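Local coordinates for Cow rumen GH26 endo-mannanase (Metagenome, PDB 6UEH), which probably hydrolyses internal beta-1,4 linkages of mannans such as galactomannan, using a family 26 glycoside hydrolase domain preceded by a calcium-binding accessory domain of the CBM6 type, at residues 10-14 against 15-19; 34-38 against 39-43; 436-440 against 441-445. One frame throughout, in Å; residues are numbered along the deposited sequence.

Interaction 1 of 3, residues 10-14 against 15-19; sequences YTIEA and EDCDG. With CA (calcium ion), chain B.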
loop_
_atom_site.group_PDB
_atom_site.type_symbol
_atom_site.label_atom_id
_atom_site.label_comp_id
_atom_site.label_asym_id
_atom_site.label_seq_id
_atom_site.Cartn_x
_atom_site.Cartn_y
_atom_site.Cartn_z
ATOM N N TYR A 10 1.454 15.903 27.153
ATOM C CA TYR A 10 0.384 15.754 28.125
ATOM C C TYR A 10 0.382 14.345 28.700
ATOM O O TYR A 10 0.203 13.373 27.971
ATOM C CB TYR A 10 -0.962 16.068 27.472
ATOM C CG TYR A 10 -2.151 15.946 28.391
ATOM C CD1 TYR A 10 -2.354 16.856 29.418
ATOM C CD2 TYR A 10 -3.082 14.932 28.218
ATOM C CE1 TYR A 10 -3.444 16.751 30.257
ATOM C CE2 TYR A 10 -4.177 14.821 29.051
ATOM C CZ TYR A 10 -4.353 15.736 30.067
ATOM O OH TYR A 10 -5.442 15.630 30.900
ATOM N N THR A 11 0.595 14.242 30.006
ATOM C CA THR A 11 0.603 12.948 30.674
ATOM C C THR A 11 -0.414 12.916 31.807
ATOM O O THR A 11 -0.475 13.832 32.627
ATOM C CB THR A 11 1.998 12.606 31.236
ATOM O OG1 THR A 11 2.947 12.555 30.164
ATOM C CG2 THR A 11 1.979 11.260 31.946
ATOM N N ILE A 12 -1.219 11.862 31.839
ATOM C CA ILE A 12 -2.151 11.649 32.936
ATOM C C ILE A 12 -1.919 10.315 33.623
ATOM O O ILE A 12 -1.445 9.358 33.005
ATOM C CB ILE A 12 -3.602 11.682 32.461
ATOM C CG1 ILE A 12 -3.788 10.710 31.297
ATOM C CG2 ILE A 12 -3.989 13.076 32.053
ATOM C CD1 ILE A 12 -5.209 10.346 31.059
ATOM N N GLU A 13 -2.258 10.256 34.906
ATOM C CA GLU A 13 -2.341 8.980 35.596
ATOM C C GLU A 13 -3.586 8.274 35.079
ATOM O O GLU A 13 -4.670 8.851 35.077
ATOM C CB GLU A 13 -2.402 9.173 37.112
ATOM C CG GLU A 13 -1.212 9.920 37.693
ATOM C CD GLU A 13 0.064 9.096 37.687
ATOM O OE1 GLU A 13 -0.022 7.864 37.510
ATOM O OE2 GLU A 13 1.156 9.680 37.861
ATOM N N ALA A 14 -3.433 7.038 34.618
ATOM C CA ALA A 14 -4.557 6.335 34.009
ATOM C C ALA A 14 -5.656 6.073 35.033
ATOM O O ALA A 14 -6.833 6.003 34.683
ATOM C CB ALA A 14 -4.099 5.040 33.377
ATOM N N GLU A 15 -5.270 5.950 36.302
ATOM C CA GLU A 15 -6.241 5.732 37.369
ATOM C C GLU A 15 -7.158 6.943 37.551
ATOM O O GLU A 15 -8.194 6.849 38.208
ATOM C CB GLU A 15 -5.537 5.399 38.692
ATOM C CG GLU A 15 -4.550 6.453 39.194
ATOM C CD GLU A 15 -3.127 6.200 38.718
ATOM O OE1 GLU A 15 -2.953 5.535 37.676
ATOM O OE2 GLU A 15 -2.183 6.659 39.396
ATOM N N ASP A 16 -6.780 8.075 36.962
ATOM C CA ASP A 16 -7.601 9.280 37.033
ATOM C C ASP A 16 -8.558 9.408 35.843
ATOM O O ASP A 16 -9.372 10.332 35.795
ATOM C CB ASP A 16 -6.716 10.525 37.123
ATOM C CG ASP A 16 -5.957 10.608 38.437
ATOM O OD1 ASP A 16 -6.400 9.981 39.421
ATOM O OD2 ASP A 16 -4.920 11.304 38.484
ATOM N N CYS A 17 -8.461 8.484 34.889
ATOM C CA CYS A 17 -9.336 8.503 33.714
ATOM C C CYS A 17 -10.796 8.299 34.089
ATOM O O CYS A 17 -11.101 7.679 35.104
ATOM C CB CYS A 17 -8.929 7.422 32.710
ATOM S SG CYS A 17 -7.390 7.728 31.837
ATOM N N ASP A 18 -11.694 8.824 33.263
ATOM C CA ASP A 18 -13.115 8.549 33.417
ATOM C C ASP A 18 -13.360 7.052 33.248
ATOM O O ASP A 18 -12.922 6.457 32.265
ATOM C CB ASP A 18 -13.946 9.339 32.402
ATOM C CG ASP A 18 -13.826 10.842 32.583
ATOM O OD1 ASP A 18 -13.535 11.293 33.711
ATOM O OD2 ASP A 18 -14.034 11.577 31.595
ATOM N N GLY A 19 -14.042 6.447 34.214
ATOM C CA GLY A 19 -14.381 5.038 34.138
ATOM C C GLY A 19 -13.370 4.123 34.804
ATOM O O GLY A 19 -13.576 2.913 34.873
HETATM CA CA CA B . -0.479 5.593 37.890
HETATM O O HOH W 1 -3.619 12.424 36.262
#
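Glu-13 lays its CB against the carboxylate of Glu-15, CB to OE2 being 3.4 Å, and the two acids run side by side toward one calcium ion. Glu-13 reaches the metal through a single oxygen, OE1, whereas Glu-15 chelates it with both, OE1 and OE2 each 2.5 Å from the ion. Both side chains are bent at chi2; in Glu-15 CG sits between the backbone N and the carbonyl carbon (chi1 58°), which, with the bend at chi2, brings the carboxylate beside Glu-13. The carboxylate planes are 50° apart, and Glu-13 OE1 comes within 3.1 Å of Glu-15 OE2.

Two backbone bonds close the turn that carries these acids. Where strand 10-13 ends, the chain enters a short 3-10 turn in which Asp-16 N bonds to Glu-13 O at 2.9 Å and Cys-17 N to Ala-14 O at 3.0 Å. A water accepts from Glu-13 N and donates to Asp-16 OD2, tying the side chain of Asp-16 to the strand end. Toward strand 123-132, Ile-12 CD1 touches Cys-17 SG at 3.5 Å, and both side chains touch Ile-128.

Ser-37, Gly-40 and Asp-126 complete the calcium site. Two carboxylates this close would be expected to repel each other, and the calcium they share probably offsets that repulsion.

Interaction 2 of 3, residues 34-38 against 39-43; sequences GMYSG and KGFAY. With CA (calcium ion), chain B.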
loop_
_atom_site.group_PDB
_atom_site.type_symbol
_atom_site.label_atom_id
_atom_site.label_comp_id
_atom_site.label_asym_id
_atom_site.label_seq_id
_atom_site.Cartn_x
_atom_site.Cartn_y
_atom_site.Cartn_z
ATOM N N GLY A 34 7.995 -3.832 39.428
ATOM C CA GLY A 34 8.467 -2.466 39.317
ATOM C C GLY A 34 7.659 -1.506 40.167
ATOM O O GLY A 34 7.105 -1.885 41.198
ATOM N N MET A 35 7.591 -0.253 39.731
ATOM C CA MET A 35 6.901 0.785 40.485
ATOM C C MET A 35 5.976 1.604 39.595
ATOM O O MET A 35 6.413 2.180 38.597
ATOM C CB MET A 35 7.914 1.712 41.161
ATOM C CG MET A 35 7.285 2.882 41.902
ATOM S SD MET A 35 6.761 2.456 43.573
ATOM C CE MET A 35 6.301 4.066 44.199
ATOM N N TYR A 36 4.696 1.656 39.955
ATOM C CA TYR A 36 3.754 2.504 39.239
ATOM C C TYR A 36 3.908 3.959 39.671
ATOM O O TYR A 36 4.413 4.247 40.760
ATOM C CB TYR A 36 2.308 2.036 39.460
ATOM C CG TYR A 36 1.933 1.777 40.905
ATOM C CD1 TYR A 36 1.857 2.817 41.828
ATOM C CD2 TYR A 36 1.633 0.492 41.342
ATOM C CE1 TYR A 36 1.509 2.580 43.149
ATOM C CE2 TYR A 36 1.281 0.247 42.658
ATOM C CZ TYR A 36 1.221 1.292 43.555
ATOM O OH TYR A 36 0.872 1.050 44.864
ATOM N N SER A 37 3.481 4.871 38.807
ATOM C CA SER A 37 3.455 6.285 39.138
ATOM C C SER A 37 2.148 6.609 39.859
ATOM O O SER A 37 1.125 5.975 39.611
ATOM C CB SER A 37 3.606 7.137 37.874
ATOM O OG SER A 37 3.605 8.517 38.180
ATOM N N GLY A 38 2.185 7.584 40.759
ATOM C CA GLY A 38 0.989 7.981 41.480
ATOM C C GLY A 38 0.520 6.942 42.484
ATOM O O GLY A 38 1.326 6.204 43.051
ATOM N N LYS A 39 -0.789 6.876 42.697
ATOM C CA LYS A 39 -1.352 6.024 43.740
ATOM C C LYS A 39 -1.565 4.586 43.279
ATOM O O LYS A 39 -1.821 3.699 44.091
ATOM C CB LYS A 39 -2.674 6.609 44.241
ATOM C CG LYS A 39 -2.528 7.954 44.932
ATOM C CD LYS A 39 -3.871 8.477 45.416
ATOM C CE LYS A 39 -3.709 9.783 46.180
ATOM N NZ LYS A 39 -5.019 10.322 46.644
ATOM N N GLY A 40 -1.463 4.355 41.976
ATOM C CA GLY A 40 -1.637 3.017 41.441
ATOM C C GLY A 40 -1.784 2.989 39.935
ATOM O O GLY A 40 -1.054 3.668 39.216
ATOM N N PHE A 41 -2.731 2.193 39.451
ATOM C CA PHE A 41 -2.969 2.107 38.017
ATOM C C PHE A 41 -4.425 1.784 37.702
ATOM O O PHE A 41 -5.206 1.447 38.592
ATOM C CB PHE A 41 -2.051 1.056 37.382
ATOM C CG PHE A 41 -2.228 -0.335 37.938
ATOM C CD1 PHE A 41 -3.132 -1.217 37.364
ATOM C CD2 PHE A 41 -1.477 -0.762 39.023
ATOM C CE1 PHE A 41 -3.291 -2.494 37.869
ATOM C CE2 PHE A 41 -1.630 -2.042 39.531
ATOM C CZ PHE A 41 -2.538 -2.910 38.953
ATOM N N ALA A 42 -4.780 1.903 36.428
ATOM C CA ALA A 42 -6.102 1.517 35.964
ATOM C C ALA A 42 -6.071 0.084 35.449
ATOM O O ALA A 42 -5.195 -0.283 34.664
ATOM C CB ALA A 42 -6.590 2.471 34.875
ATOM N N TYR A 43 -7.016 -0.728 35.908
ATOM C CA TYR A 43 -7.157 -2.091 35.417
ATOM C C TYR A 43 -8.344 -2.134 34.467
ATOM O O TYR A 43 -9.495 -2.219 34.894
ATOM C CB TYR A 43 -7.345 -3.078 36.574
ATOM C CG TYR A 43 -7.395 -4.542 36.171
ATOM C CD1 TYR A 43 -6.819 -4.990 34.984
ATOM C CD2 TYR A 43 -8.026 -5.476 36.984
ATOM C CE1 TYR A 43 -6.871 -6.331 34.627
ATOM C CE2 TYR A 43 -8.081 -6.810 36.638
ATOM C CZ TYR A 43 -7.506 -7.235 35.459
ATOM O OH TYR A 43 -7.570 -8.569 35.125
HETATM CA CA CA B . -0.479 5.593 37.890
#
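The ring of Tyr-36 covers Gly-40 with one face, the glycine CA standing 3.6 Å from the ring centroid and only 16° off the normal, a CH-pi contact displaced toward the CD1-CE1 rim. A chi1 of 48° swings the ring in over its own main chain to make this contact. Lys-39 O approaches the same ring obliquely, 3.6 Å from CE1. Phe-41 stands about at right angles to Tyr-36 and meets it at its own ring edge, where its CD2 is 4.1 Å from Tyr-36 CD2; Phe-41 also makes an edge-to-face contact with Trp-97.

Next to the Tyr-36 ring the chain curls through Gly-38 and Lys-39, turning two carbonyls inward to the same calcium ion. Ser-37 O and Gly-40 O each bind it at 2.4 Å and lie 3.2 Å from one another as neighbouring ligands of the ion. Gly-38 takes a positive phi at the bend.

Glu-13, Glu-15 and Asp-126 supply the remaining protein ligands. A loop that lends main-chain oxygens to a calcium ion and then runs into strand 42-44 is consistent with the structural calcium site of CBM6-type beta-sandwich domains.

Interaction 3 of 3, residues 436-440 against 441-445; sequences DNLII and EHAAW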
loop_
_atom_site.group_PDB
_atom_site.type_symbol
_atom_site.label_atom_id
_atom_site.label_comp_id
_atom_site.label_asym_id
_atom_site.label_seq_id
_atom_site.Cartn_x
_atom_site.Cartn_y
_atom_site.Cartn_z
ATOM N N ASP A 436 -7.063 16.914 1.578
ATOM C CA ASP A 436 -6.938 17.478 2.916
ATOM C C ASP A 436 -6.602 16.390 3.929
ATOM O O ASP A 436 -5.812 16.610 4.843
ATOM C CB ASP A 436 -8.223 18.203 3.321
ATOM C CG ASP A 436 -8.484 19.437 2.478
ATOM O OD1 ASP A 436 -7.506 20.113 2.091
ATOM O OD2 ASP A 436 -9.666 19.732 2.201
ATOM N N ASN A 437 -7.195 15.213 3.757
ATOM C CA ASN A 437 -6.901 14.088 4.637
ATOM C C ASN A 437 -5.452 13.634 4.494
ATOM O O ASN A 437 -4.806 13.282 5.480
ATOM C CB ASN A 437 -7.850 12.922 4.358
ATOM C CG ASN A 437 -9.273 13.209 4.800
ATOM O OD1 ASN A 437 -9.502 13.992 5.722
ATOM N ND2 ASN A 437 -10.238 12.572 4.146
ATOM N N LEU A 438 -4.948 13.645 3.263
ATOM C CA LEU A 438 -3.566 13.260 2.991
ATOM C C LEU A 438 -2.579 14.196 3.681
ATOM O O LEU A 438 -1.587 13.755 4.265
ATOM C CB LEU A 438 -3.296 13.248 1.482
ATOM C CG LEU A 438 -4.015 12.193 0.639
ATOM C CD1 LEU A 438 -3.707 12.389 -0.835
ATOM C CD2 LEU A 438 -3.623 10.791 1.085
ATOM N N ILE A 439 -2.859 15.491 3.606
ATOM C CA ILE A 439 -1.960 16.505 4.143
ATOM C C ILE A 439 -1.994 16.543 5.671
ATOM O O ILE A 439 -0.953 16.506 6.326
ATOM C CB ILE A 439 -2.307 17.899 3.585
ATOM C CG1 ILE A 439 -2.115 17.914 2.063
ATOM C CG2 ILE A 439 -1.449 18.968 4.250
ATOM C CD1 ILE A 439 -2.623 19.167 1.385
ATOM N N ILE A 440 -3.195 16.613 6.231
ATOM C CA ILE A 440 -3.362 16.695 7.677
ATOM C C ILE A 440 -2.810 15.457 8.385
ATOM O O ILE A 440 -2.158 15.565 9.419
ATOM C CB ILE A 440 -4.848 16.882 8.052
ATOM C CG1 ILE A 440 -5.356 18.229 7.531
ATOM C CG2 ILE A 440 -5.042 16.790 9.561
ATOM C CD1 ILE A 440 -6.853 18.407 7.645
ATOM N N GLU A 441 -3.053 14.282 7.815
ATOM C CA GLU A 441 -2.684 13.040 8.484
ATOM C C GLU A 441 -1.294 12.549 8.090
ATOM O O GLU A 441 -0.822 11.532 8.600
ATOM C CB GLU A 441 -3.729 11.960 8.200
ATOM C CG GLU A 441 -5.123 12.338 8.677
ATOM C CD GLU A 441 -6.132 11.220 8.502
ATOM O OE1 GLU A 441 -5.717 10.049 8.379
ATOM O OE2 GLU A 441 -7.345 11.517 8.488
ATOM N N HIS A 442 -0.645 13.286 7.191
ATOM C CA HIS A 442 0.692 12.942 6.705
ATOM C C HIS A 442 0.736 11.535 6.113
ATOM O O HIS A 442 1.702 10.800 6.308
ATOM C CB HIS A 442 1.726 13.073 7.827
ATOM C CG HIS A 442 1.936 14.479 8.290
ATOM N ND1 HIS A 442 3.140 15.137 8.151
ATOM C CD2 HIS A 442 1.095 15.358 8.883
ATOM C CE1 HIS A 442 3.032 16.357 8.642
ATOM N NE2 HIS A 442 1.801 16.517 9.094
ATOM N N ALA A 443 -0.324 11.169 5.401
ATOM C CA ALA A 443 -0.353 9.916 4.661
ATOM C C ALA A 443 0.448 10.101 3.377
ATOM O O ALA A 443 -0.097 10.487 2.344
ATOM C CB ALA A 443 -1.784 9.498 4.359
ATOM N N ALA A 444 1.746 9.824 3.458
ATOM C CA ALA A 444 2.694 10.244 2.430
ATOM C C ALA A 444 2.805 9.286 1.245
ATOM O O ALA A 444 3.904 9.084 0.723
ATOM C CB ALA A 444 4.072 10.447 3.055
ATOM N N TRP A 445 1.679 8.712 0.821
ATOM C CA TRP A 445 1.639 7.895 -0.393
ATOM C C TRP A 445 2.360 8.612 -1.529
ATOM O O TRP A 445 2.071 9.777 -1.806
ATOM C CB TRP A 445 0.199 7.596 -0.820
ATOM C CG TRP A 445 -0.670 6.949 0.220
ATOM C CD1 TRP A 445 -1.606 7.562 1.001
ATOM C CD2 TRP A 445 -0.705 5.559 0.571
ATOM N NE1 TRP A 445 -2.215 6.643 1.823
ATOM C CE2 TRP A 445 -1.680 5.404 1.578
ATOM C CE3 TRP A 445 -0.003 4.430 0.135
ATOM C CZ2 TRP A 445 -1.968 4.169 2.157
ATOM C CZ3 TRP A 445 -0.293 3.204 0.708
ATOM C CH2 TRP A 445 -1.266 3.084 1.709
#
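A Schellman motif ends helix 435-441, with His-442 as the residue of positive phi (56°) that turns the chain out of the last turn. Glu-441 N still makes a helical bond to Asn-437 O, at 3.1 Å with an N-H...O angle of 151°. Two weak bonds complete the motif: Ala-443 N to Leu-438 O (3.1 Å) and His-442 N to Ile-439 O (3.3 Å).

Glu-441 runs extended past CG and lies along Asn-437 O, its CG 3.3 Å from that oxygen. Its carboxylate forms a salt bridge with Arg-106 through OE2 and a hydrogen bond with Thr-408 through OE1, while Asn-437 OD1 accepts from the same arginine and Asn-437 ND2 donates to Leu-404 O. Since Arg-106 belongs to the CBM6 range, this helix end of the family 26 TIM barrel, in the segment after strand 423-429, joins the accessory domain directly to the catalytic one. The imidazole of His-442 sets its CD2 edge toward Ile-440 O, 3.3 Å away and near the ring plane.

Past the motif, Ala-443 is the centre of an inverse gamma turn that brings Ala-443 and Trp-445 against the end of the Leu-438 side chain. One methyl of Leu-438, CD2, packs on Ala-443 CB and meets Trp-445 CD1 at 3.8 Å, at the edge of the indole; the Leu-438 and Trp-445 side chains cross at about a right angle. Trp-445 NE1 donates to Ala-406 O.

Interactions 1 and 2 follow each other in the chain and converge on one calcium ion, their centres 11 Å apart. Strands 10-13 and 42-44 both pair with strand 123-132 in the antiparallel sheet of the accessory domain, and Asp-126 of that strand also binds the ion. Glu-13 OE2 probably hydrogen-bonds Ser-37 OG, a second tie between them at 2.7 Å. By joining 10-19 and 34-43 to strand 123-132, the ion probably plays a structural part in the accessory domain. Interaction 3 comes far later in the sequence, in the family 26 barrel, with its centre about 30 Å from that of interaction 1 and 37 Å from that of interaction 2.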